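Local coordinates for microcin B17-processing protein McbB (PDB 6GRH) that is needed to convert the inactive microcin B17 precursor into the active peptide antibiotic and carries a zinc ion held by four cysteines, at residues S98-D103 with S123-I128. Residues are numbered along the deposited sequence; the frame is centred on the assembly and turned at random. Where two conformers were deposited one is given.
Sequences SVIISD and SHIIDI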
ATOM      1  N   SER B  98      33.907  -1.247  -6.343  0.50 32.47           N
ATOM      2  CA  SER B  98      32.890  -2.267  -6.562  0.50 31.20           C
ATOM      3  C   SER B  98      33.471  -3.540  -7.202  0.50 30.86           C
ATOM      4  O   SER B  98      34.466  -3.483  -7.940  0.50 30.85           O
ATOM      5  CB  SER B  98      31.795  -1.708  -7.459  0.50 30.57           C
ATOM      6  OG  SER B  98      31.038  -0.712  -6.791  0.50 30.28           O
ATOM      7  N   VAL B  99      32.857  -4.682  -6.897  1.00 29.91           N
ATOM      8  CA  VAL B  99      33.141  -5.937  -7.584  1.00 30.18           C
ATOM      9  C   VAL B  99      31.809  -6.517  -8.023  1.00 28.99           C
ATOM     10  O   VAL B  99      30.814  -6.340  -7.350  1.00 28.74           O
ATOM     11  CB  VAL B  99      33.915  -6.954  -6.726  1.00 31.23           C
ATOM     12  CG1 VAL B  99      35.299  -6.435  -6.395  1.00 32.66           C
ATOM     13  CG2 VAL B  99      33.214  -7.320  -5.431  1.00 30.90           C
ATOM     14  N   ILE B 100      31.803  -7.205  -9.152  1.00 28.42           N
ATOM     15  CA  ILE B 100      30.634  -7.930  -9.614  1.00 27.71           C
ATOM     16  C   ILE B 100      30.935  -9.417  -9.508  1.00 27.97           C
ATOM     17  O   ILE B 100      31.935  -9.889 -10.053  1.00 28.35           O
ATOM     18  CB  ILE B 100      30.257  -7.555 -11.050  1.00 28.08           C
ATOM     19  CG1 ILE B 100      29.867  -6.084 -11.092  1.00 27.72           C
ATOM     20  CG2 ILE B 100      29.084  -8.425 -11.532  1.00 28.77           C
ATOM     21  CD1 ILE B 100      29.564  -5.575 -12.474  1.00 27.99           C
ATOM     22  N   ILE B 101      30.113 -10.136  -8.739  1.00 27.19           N
ATOM     23  CA  ILE B 101      30.225 -11.586  -8.592  1.00 28.31           C
ATOM     24  C   ILE B 101      29.032 -12.177  -9.327  1.00 28.17           C
ATOM     25  O   ILE B 101      27.870 -11.743  -9.114  1.00 26.48           O
ATOM     26  CB  ILE B 101      30.252 -12.050  -7.108  1.00 28.66           C
ATOM     27  CG1 ILE B 101      31.423 -11.404  -6.346  1.00 29.51           C
ATOM     28  CG2 ILE B 101      30.379 -13.562  -7.047  1.00 29.99           C
ATOM     29  CD1 ILE B 101      31.558 -11.747  -4.871  1.00 30.06           C
ATOM     30  N   SER B 102      29.280 -13.131 -10.213  1.00 29.00           N
ATOM     31  CA  SER B 102      28.172 -13.633 -11.042  1.00 29.50           C
ATOM     32  C   SER B 102      28.357 -15.042 -11.508  1.00 30.72           C
ATOM     33  O   SER B 102      29.488 -15.523 -11.620  1.00 31.78           O
ATOM     34  CB  SER B 102      27.990 -12.724 -12.273  1.00 29.20           C
ATOM     35  OG  SER B 102      26.778 -12.998 -12.950  1.00 29.24           O
ATOM     36  N   ASP B 103      27.236 -15.691 -11.800  1.00 30.90           N
ATOM     37  CA  ASP B 103      27.230 -16.974 -12.503  1.00 32.79           C
ATOM     38  C   ASP B 103      27.294 -16.811 -14.009  1.00 33.25           C
ATOM     39  O   ASP B 103      27.470 -17.795 -14.715  1.00 34.51           O
ATOM     40  CB  ASP B 103      26.027 -17.846 -12.079  1.00 33.41           C
ATOM     41  CG  ASP B 103      24.647 -17.270 -12.479  1.00 33.13           C
ATOM     42  OD1 ASP B 103      24.515 -16.118 -12.944  1.00 32.59           O
ATOM     43  OD2 ASP B 103      23.646 -18.002 -12.259  1.00 35.08           O
ATOM     44  N   SER B 123      36.498  -3.148  -9.945  1.00 31.14           N
ATOM     45  CA  SER B 123      37.860  -3.683  -9.921  1.00 33.32           C
ATOM     46  C   SER B 123      37.956  -5.085 -10.503  1.00 33.44           C
ATOM     47  O   SER B 123      38.956  -5.408 -11.128  1.00 33.88           O
ATOM     48  CB  SER B 123      38.460  -3.690  -8.512  1.00 34.38           C
ATOM     49  OG  SER B 123      37.597  -4.334  -7.604  1.00 36.22           O
ATOM     50  N   HIS B 124      36.939  -5.913 -10.291  1.00 32.21           N
ATOM     51  CA  HIS B 124      36.994  -7.307 -10.690  1.00 33.40           C
ATOM     52  C   HIS B 124      35.620  -7.823 -11.043  1.00 31.88           C
ATOM     53  O   HIS B 124      34.646  -7.443 -10.390  1.00 30.16           O
ATOM     54  CB  HIS B 124      37.539  -8.163  -9.556  1.00 35.47           C
ATOM     55  CG  HIS B 124      38.961  -7.871  -9.206  1.00 38.33           C
ATOM     56  ND1 HIS B 124      39.313  -7.036  -8.163  1.00 39.63           N
ATOM     57  CD2 HIS B 124      40.120  -8.276  -9.777  1.00 40.87           C
ATOM     58  CE1 HIS B 124      40.637  -6.963  -8.097  1.00 40.83           C
ATOM     59  NE2 HIS B 124      41.148  -7.709  -9.060  1.00 41.60           N
ATOM     60  N   ILE B 125      35.565  -8.674 -12.069  1.00 32.24           N
ATOM     61  CA  ILE B 125      34.423  -9.530 -12.345  1.00 32.44           C
ATOM     62  C   ILE B 125      34.778 -10.922 -11.827  1.00 33.21           C
ATOM     63  O   ILE B 125      35.745 -11.519 -12.266  1.00 34.47           O
ATOM     64  CB  ILE B 125      34.096  -9.626 -13.852  1.00 32.78           C
ATOM     65  CG1 ILE B 125      33.974  -8.232 -14.472  1.00 31.99           C
ATOM     66  CG2 ILE B 125      32.781 -10.389 -14.063  1.00 32.44           C
ATOM     67  CD1 ILE B 125      32.969  -7.293 -13.822  1.00 30.51           C
ATOM     68  N   ILE B 126      34.013 -11.425 -10.882  1.00 32.73           N
ATOM     69  CA  ILE B 126      34.324 -12.691 -10.238  1.00 34.28           C
ATOM     70  C   ILE B 126      33.281 -13.762 -10.603  1.00 35.00           C
ATOM     71  O   ILE B 126      32.064 -13.535 -10.508  1.00 32.82           O
ATOM     72  CB  ILE B 126      34.418 -12.512  -8.712  1.00 34.07           C
ATOM     73  CG1 ILE B 126      35.490 -11.484  -8.375  1.00 34.62           C
ATOM     74  CG2 ILE B 126      34.747 -13.843  -8.035  1.00 35.93           C
ATOM     75  CD1 ILE B 126      35.318 -10.836  -7.025  1.00 34.24           C
ATOM     76  N   ASP B 127      33.763 -14.924 -11.029  1.00 36.96           N
ATOM     77  CA  ASP B 127      32.895 -16.058 -11.291  1.00 38.95           C
ATOM     78  C   ASP B 127      32.529 -16.675  -9.948  1.00 39.92           C
ATOM     79  O   ASP B 127      33.416 -16.983  -9.155  1.00 40.29           O
ATOM     80  CB  ASP B 127      33.586 -17.090 -12.192  1.00 41.41           C
ATOM     81  CG  ASP B 127      32.618 -18.175 -12.719  1.00 42.69           C
ATOM     82  OD1 ASP B 127      31.617 -18.500 -12.048  1.00 43.27           O
ATOM     83  OD2 ASP B 127      32.888 -18.720 -13.811  1.00 45.00           O
ATOM     84  N   ILE B 128      31.236 -16.862  -9.695  1.00 39.69           N
ATOM     85  CA  ILE B 128      30.784 -17.525  -8.476  1.00 41.83           C
ATOM     86  C   ILE B 128      31.429 -18.921  -8.254  1.00 43.76           C
ATOM     87  O   ILE B 128      31.616 -19.321  -7.121  1.00 44.03           O
ATOM     88  CB  ILE B 128      29.230 -17.615  -8.416  1.00 41.65           C
ATOM     89  CG1 ILE B 128      28.752 -17.995  -7.017  1.00 42.59           C
ATOM     90  CG2 ILE B 128      28.684 -18.597  -9.440  1.00 42.34           C
ATOM     91  CD1 ILE B 128      29.042 -16.931  -5.971  1.00 42.53           C
TER
HETATM   92  O   HOH W   1      29.357 -19.665 -13.089  1.00 45.63           O
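Ile101 and Ile126 lie side by side on one face of a parallel strand pair, CG1 of Ile101 4.0 Å from CB of Ile126. Ile126 CD1 fills the hollow between that branch and Val99, reaching Val99 CB at 4.1 Å; the extended chain of Ile126 (chi2 157°) carries the methyl there. Ile128 crosses Ile101 at about a right angle. Its CG1 branch, anti to the backbone N (chi1 -166°), brings CD1 to 3.8 Å from Ile101 CG2, while its CG2 methyl rests on CA and CB of Asp103. Ile152 and Ile156 of helix 150-160 pack against Ile128, and Ile156 also against Ile101. Strands 97-102 and 122-127, with helix 111-115 between them, form a beta-alpha-beta unit, and 122-127 is an edge strand of the sheet within this chain. On the other face, Ile125 lies alongside Ile100 and turns its CD1 in against CB (3.9 Å) and CD1 of Ile100; Pro105 and Phe108 touch Ile125. Ile100 bridges the backbones: its N donates to His124 O and its O accepts from Ile126 N at 2.7 Å. Ile128 N donates a hydrogen bond to Ser102 O (2.9 Å) from above the carbonyl plane, and one water donates to both Asp103 O and Asp127 OD1, which accepts from Lys129 N.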